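Local coordinates for protein cysteine synthase 3 (Entamoeba histolytica, PDB 6KR5) that probably makes L-cysteine from O-acetyl-L-serine and sulfide with the help of a bound pyridoxal-5'-phosphate cofactor, at residues B[74-85]-B[153-164]. Sequence-based numbering, arbitrary orientation.
Sequences RLKPGMEIIEAT and KYFPANQFGNPD
Strand 154-156 forms one edge of the four-stranded parallel sheet in the smaller lobe of this PLP enzyme, pairing with strand 80-84 through four backbone hydrogen bonds whose donors alternate between the segments, Glu80 N to Lys153 O (2.9 Å) being the first and Ala157 N to Ile82 O (3.0 Å) the last. On one face of the pair, Phe155 packs with Leu75, Met79 and Ile81; Leu75 CD1 meets Phe155 CB at 3.7 Å. With CG anti to the backbone N (chi1 170°), the Phe155 ring extends to Arg74, whose NH1 lies at the ring edge, 3.6 Å from CE1. Arg74 NH2 forms a salt bridge with Asp164 OD2 (2.9 Å), its hydrogen bond using the syn lone pair, and another with Asp72, while a water joins NH1, Asp164 OD2 and Asn162 ND2. On the other face, Ile82 CD1 rests 3.8 Å from Tyr154 CD2, and the Glu80 carboxylate, bonded to Asn105, runs alongside Tyr154, joined to it through a water. Beside this face, Glu80 OE2 makes a long salt bridge to Lys153 NZ (3.9 Å), also bridged by water. Near the end of strand 80-84, the buried Glu83 chain bends at chi2 (62°), bringing OE2 to Gln159 N (2.9 Å) in the loop after strand 154-156, as OE1 takes Ala84 N. Gln159, bonded to Thr89 through OE1, has its side chain about 5 Å from PLP, so this buried, probably ionised glutamate would help position a residue beside the cofactor.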
loop_
_atom_site.group_PDB
_atom_site.type_symbol
_atom_site.label_atom_id
_atom_site.label_comp_id
_atom_site.label_asym_id
_atom_site.label_seq_id
_atom_site.Cartn_x
_atom_site.Cartn_y
_atom_site.Cartn_z
ATOM N N ARG B 74 -17.744 -3.733 25.702
ATOM C CA ARG B 74 -16.486 -3.642 26.426
ATOM C C ARG B 74 -15.764 -2.336 26.160
ATOM O O ARG B 74 -14.925 -1.925 26.974
ATOM C CB ARG B 74 -15.583 -4.821 26.072
ATOM C CG ARG B 74 -16.001 -6.103 26.770
ATOM C CD ARG B 74 -15.128 -7.277 26.356
ATOM N NE ARG B 74 -15.445 -7.737 25.010
ATOM C CZ ARG B 74 -14.572 -7.770 24.007
ATOM N NH1 ARG B 74 -13.320 -7.382 24.191
ATOM N NH2 ARG B 74 -14.956 -8.203 22.824
ATOM N N LEU B 75 -16.068 -1.691 25.037
ATOM C CA LEU B 75 -15.604 -0.350 24.717
ATOM C C LEU B 75 -16.837 0.531 24.597
ATOM O O LEU B 75 -17.739 0.228 23.809
ATOM C CB LEU B 75 -14.794 -0.359 23.415
ATOM C CG LEU B 75 -14.050 0.906 22.995
ATOM C CD1 LEU B 75 -13.128 1.427 24.083
ATOM C CD2 LEU B 75 -13.267 0.639 21.708
ATOM N N LYS B 76 -16.896 1.584 25.412
ATOM C CA LYS B 76 -18.032 2.487 25.499
ATOM C C LYS B 76 -17.553 3.924 25.395
ATOM O O LYS B 76 -16.406 4.222 25.736
ATOM C CB LYS B 76 -18.790 2.296 26.826
ATOM C CG LYS B 76 -19.809 1.163 26.795
ATOM C CD LYS B 76 -20.238 0.736 28.196
ATOM C CE LYS B 76 -19.058 0.254 29.028
ATOM N NZ LYS B 76 -19.465 -0.815 29.990
ATOM N N PRO B 77 -18.407 4.835 24.927
ATOM C CA PRO B 77 -18.007 6.245 24.847
ATOM C C PRO B 77 -17.442 6.747 26.170
ATOM O O PRO B 77 -17.933 6.413 27.253
ATOM C CB PRO B 77 -19.312 6.956 24.477
ATOM C CG PRO B 77 -20.077 5.927 23.714
ATOM C CD PRO B 77 -19.742 4.604 24.350
ATOM N N GLY B 78 -16.376 7.535 26.068
ATOM C CA GLY B 78 -15.612 7.962 27.212
ATOM C C GLY B 78 -14.363 7.143 27.457
ATOM O O GLY B 78 -13.420 7.643 28.087
ATOM N N MET B 79 -14.329 5.908 26.966
ATOM C CA MET B 79 -13.172 5.043 27.128
ATOM C C MET B 79 -12.163 5.264 26.007
ATOM O O MET B 79 -12.472 5.825 24.953
ATOM C CB MET B 79 -13.600 3.573 27.155
ATOM C CG MET B 79 -14.413 3.203 28.379
ATOM S SD MET B 79 -14.860 1.456 28.375
ATOM C CE MET B 79 -13.277 0.667 28.585
ATOM N N GLU B 80 -10.937 4.816 26.254
ATOM C CA GLU B 80 -9.847 4.946 25.290
ATOM C C GLU B 80 -9.169 3.600 25.109
ATOM O O GLU B 80 -9.061 2.821 26.055
ATOM C CB GLU B 80 -8.829 5.997 25.749
ATOM C CG GLU B 80 -9.487 7.337 26.062
ATOM C CD GLU B 80 -8.507 8.425 26.431
ATOM O OE1 GLU B 80 -7.279 8.211 26.307
ATOM O OE2 GLU B 80 -8.959 9.516 26.844
ATOM N N ILE B 81 -8.721 3.331 23.889
ATOM C CA ILE B 81 -7.981 2.113 23.581
ATOM C C ILE B 81 -6.526 2.295 23.999
ATOM O O ILE B 81 -5.976 3.397 23.913
ATOM C CB ILE B 81 -8.113 1.804 22.075
ATOM C CG1 ILE B 81 -9.584 1.597 21.692
ATOM C CG2 ILE B 81 -7.282 0.581 21.692
ATOM C CD1 ILE B 81 -9.969 2.190 20.350
ATOM N N ILE B 82 -5.881 1.221 24.465
ATOM C CA ILE B 82 -4.449 1.272 24.744
ATOM C C ILE B 82 -3.796 -0.032 24.296
ATOM O O ILE B 82 -4.397 -1.109 24.380
ATOM C CB ILE B 82 -4.156 1.572 26.235
ATOM C CG1 ILE B 82 -2.658 1.833 26.439
ATOM C CG2 ILE B 82 -4.657 0.453 27.148
ATOM C CD1 ILE B 82 -2.291 2.290 27.837
ATOM N N GLU B 83 -2.566 0.076 23.802
ATOM C CA GLU B 83 -1.755 -1.079 23.456
ATOM C C GLU B 83 -0.290 -0.684 23.564
ATOM O O GLU B 83 0.061 0.482 23.389
ATOM C CB GLU B 83 -2.091 -1.607 22.058
ATOM C CG GLU B 83 -1.287 -2.853 21.633
ATOM C CD GLU B 83 -1.543 -4.050 22.536
ATOM O OE1 GLU B 83 -0.998 -4.086 23.665
ATOM O OE2 GLU B 83 -2.270 -4.963 22.096
ATOM N N ALA B 84 0.558 -1.664 23.899
ATOM C CA ALA B 84 2.006 -1.499 23.885
ATOM C C ALA B 84 2.507 -2.143 22.603
ATOM O O ALA B 84 2.500 -3.371 22.475
ATOM C CB ALA B 84 2.654 -2.133 25.116
ATOM N N THR B 85 2.913 -1.319 21.644
ATOM C CA THR B 85 3.315 -1.842 20.347
ATOM C C THR B 85 4.129 -0.789 19.622
ATOM O O THR B 85 3.829 0.399 19.709
ATOM C CB THR B 85 2.099 -2.241 19.487
ATOM O OG1 THR B 85 2.536 -2.611 18.173
ATOM C CG2 THR B 85 1.116 -1.089 19.352
ATOM N N LYS B 153 -11.027 3.367 32.479
ATOM C CA LYS B 153 -11.034 4.222 31.302
ATOM C C LYS B 153 -10.396 3.549 30.095
ATOM O O LYS B 153 -10.807 3.808 28.957
ATOM C CB LYS B 153 -10.308 5.530 31.612
ATOM C CG LYS B 153 -10.278 6.526 30.473
ATOM C CD LYS B 153 -9.305 7.651 30.792
ATOM C CE LYS B 153 -9.671 8.925 30.065
ATOM N NZ LYS B 153 -9.053 10.121 30.705
ATOM N N TYR B 154 -9.411 2.688 30.306
ATOM C CA TYR B 154 -8.670 2.121 29.187
ATOM C C TYR B 154 -9.192 0.740 28.820
ATOM O O TYR B 154 -9.428 -0.112 29.688
ATOM C CB TYR B 154 -7.178 2.032 29.502
ATOM C CG TYR B 154 -6.444 3.354 29.507
ATOM C CD1 TYR B 154 -7.016 4.494 28.963
ATOM C CD2 TYR B 154 -5.167 3.459 30.046
ATOM C CE1 TYR B 154 -6.341 5.705 28.967
ATOM C CE2 TYR B 154 -4.484 4.662 30.047
ATOM C CZ TYR B 154 -5.077 5.780 29.510
ATOM O OH TYR B 154 -4.404 6.977 29.518
ATOM N N PHE B 155 -9.349 0.519 27.515
ATOM C CA PHE B 155 -9.612 -0.805 26.979
ATOM C C PHE B 155 -8.314 -1.360 26.414
ATOM O O PHE B 155 -7.772 -0.784 25.461
ATOM C CB PHE B 155 -10.681 -0.756 25.895
ATOM C CG PHE B 155 -10.824 -2.045 25.139
ATOM C CD1 PHE B 155 -11.564 -3.092 25.668
ATOM C CD2 PHE B 155 -10.208 -2.222 23.913
ATOM C CE1 PHE B 155 -11.691 -4.286 24.979
ATOM C CE2 PHE B 155 -10.334 -3.413 23.224
ATOM C CZ PHE B 155 -11.069 -4.447 23.760
ATOM N N PRO B 156 -7.769 -2.440 26.969
ATOM C CA PRO B 156 -6.500 -2.986 26.464
ATOM C C PRO B 156 -6.738 -3.872 25.245
ATOM O O PRO B 156 -7.574 -4.780 25.276
ATOM C CB PRO B 156 -5.965 -3.798 27.650
ATOM C CG PRO B 156 -7.179 -4.191 28.408
ATOM C CD PRO B 156 -8.227 -3.121 28.194
ATOM N N ALA B 157 -6.006 -3.599 24.162
ATOM C CA ALA B 157 -6.197 -4.408 22.961
ATOM C C ALA B 157 -5.766 -5.853 23.176
ATOM O O ALA B 157 -6.331 -6.752 22.553
ATOM C CB ALA B 157 -5.438 -3.807 21.777
ATOM N N ASN B 158 -4.769 -6.087 24.034
ATOM C CA ASN B 158 -4.272 -7.432 24.345
ATOM C C ASN B 158 -3.990 -8.254 23.082
ATOM O O ASN B 158 -4.497 -9.363 22.897
ATOM C CB ASN B 158 -5.266 -8.160 25.245
ATOM C CG ASN B 158 -4.752 -9.500 25.702
ATOM O OD1 ASN B 158 -3.540 -9.711 25.773
ATOM N ND2 ASN B 158 -5.669 -10.421 26.009
ATOM N N GLN B 159 -3.135 -7.707 22.214
ATOM C CA GLN B 159 -2.952 -8.312 20.894
ATOM C C GLN B 159 -2.489 -9.770 20.960
ATOM O O GLN B 159 -2.810 -10.555 20.065
ATOM C CB GLN B 159 -1.964 -7.482 20.076
ATOM C CG GLN B 159 -0.552 -7.474 20.594
ATOM C CD GLN B 159 0.395 -6.846 19.594
ATOM O OE1 GLN B 159 0.256 -7.058 18.391
ATOM N NE2 GLN B 159 1.353 -6.071 20.082
ATOM N N PHE B 160 -1.750 -10.167 21.996
ATOM C CA PHE B 160 -1.223 -11.530 22.012
ATOM C C PHE B 160 -2.200 -12.550 22.580
ATOM O O PHE B 160 -1.921 -13.757 22.498
ATOM C CB PHE B 160 0.092 -11.577 22.794
ATOM C CG PHE B 160 1.219 -10.851 22.118
ATOM C CD1 PHE B 160 1.850 -11.405 21.017
ATOM C CD2 PHE B 160 1.641 -9.609 22.571
ATOM C CE1 PHE B 160 2.884 -10.731 20.385
ATOM C CE2 PHE B 160 2.681 -8.940 21.947
ATOM C CZ PHE B 160 3.293 -9.500 20.851
ATOM N N GLY B 161 -3.347 -12.106 23.104
ATOM C CA GLY B 161 -4.306 -12.994 23.749
ATOM C C GLY B 161 -5.757 -12.783 23.358
ATOM O O GLY B 161 -6.630 -13.580 23.716
ATOM N N ASN B 162 -6.035 -11.719 22.624
ATOM C CA ASN B 162 -7.415 -11.332 22.370
ATOM C C ASN B 162 -8.044 -12.258 21.337
ATOM O O ASN B 162 -7.575 -12.296 20.188
ATOM C CB ASN B 162 -7.455 -9.880 21.879
ATOM C CG ASN B 162 -8.854 -9.301 21.889
ATOM O OD1 ASN B 162 -9.839 -10.018 21.690
ATOM N ND2 ASN B 162 -8.952 -7.994 22.113
ATOM N N PRO B 163 -9.120 -12.976 21.667
ATOM C CA PRO B 163 -9.756 -13.835 20.659
ATOM C C PRO B 163 -10.327 -13.068 19.484
ATOM O O PRO B 163 -10.596 -13.678 18.442
ATOM C CB PRO B 163 -10.857 -14.556 21.455
ATOM C CG PRO B 163 -11.121 -13.667 22.618
ATOM C CD PRO B 163 -9.791 -13.077 22.974
ATOM N N ASP B 164 -10.538 -11.751 19.620
ATOM C CA ASP B 164 -11.023 -10.961 18.495
ATOM C C ASP B 164 -9.925 -10.697 17.475
ATOM O O ASP B 164 -10.224 -10.321 16.340
ATOM C CB ASP B 164 -11.628 -9.650 18.995
ATOM C CG ASP B 164 -12.797 -9.884 19.938
ATOM O OD1 ASP B 164 -13.503 -10.901 19.761
ATOM O OD2 ASP B 164 -12.994 -9.066 20.857
HETATM O O HOH W 1 -11.682 -6.992 21.472
HETATM O O HOH W 2 -8.259 11.520 28.565
HETATM O O HOH W 3 -5.674 9.158 28.610
HETATM O O HOH W 4 -2.946 -4.613 25.669
HETATM O O HOH W 5 1.968 -5.933 22.744
HETATM O O HOH W 6 3.361 -5.032 18.340
#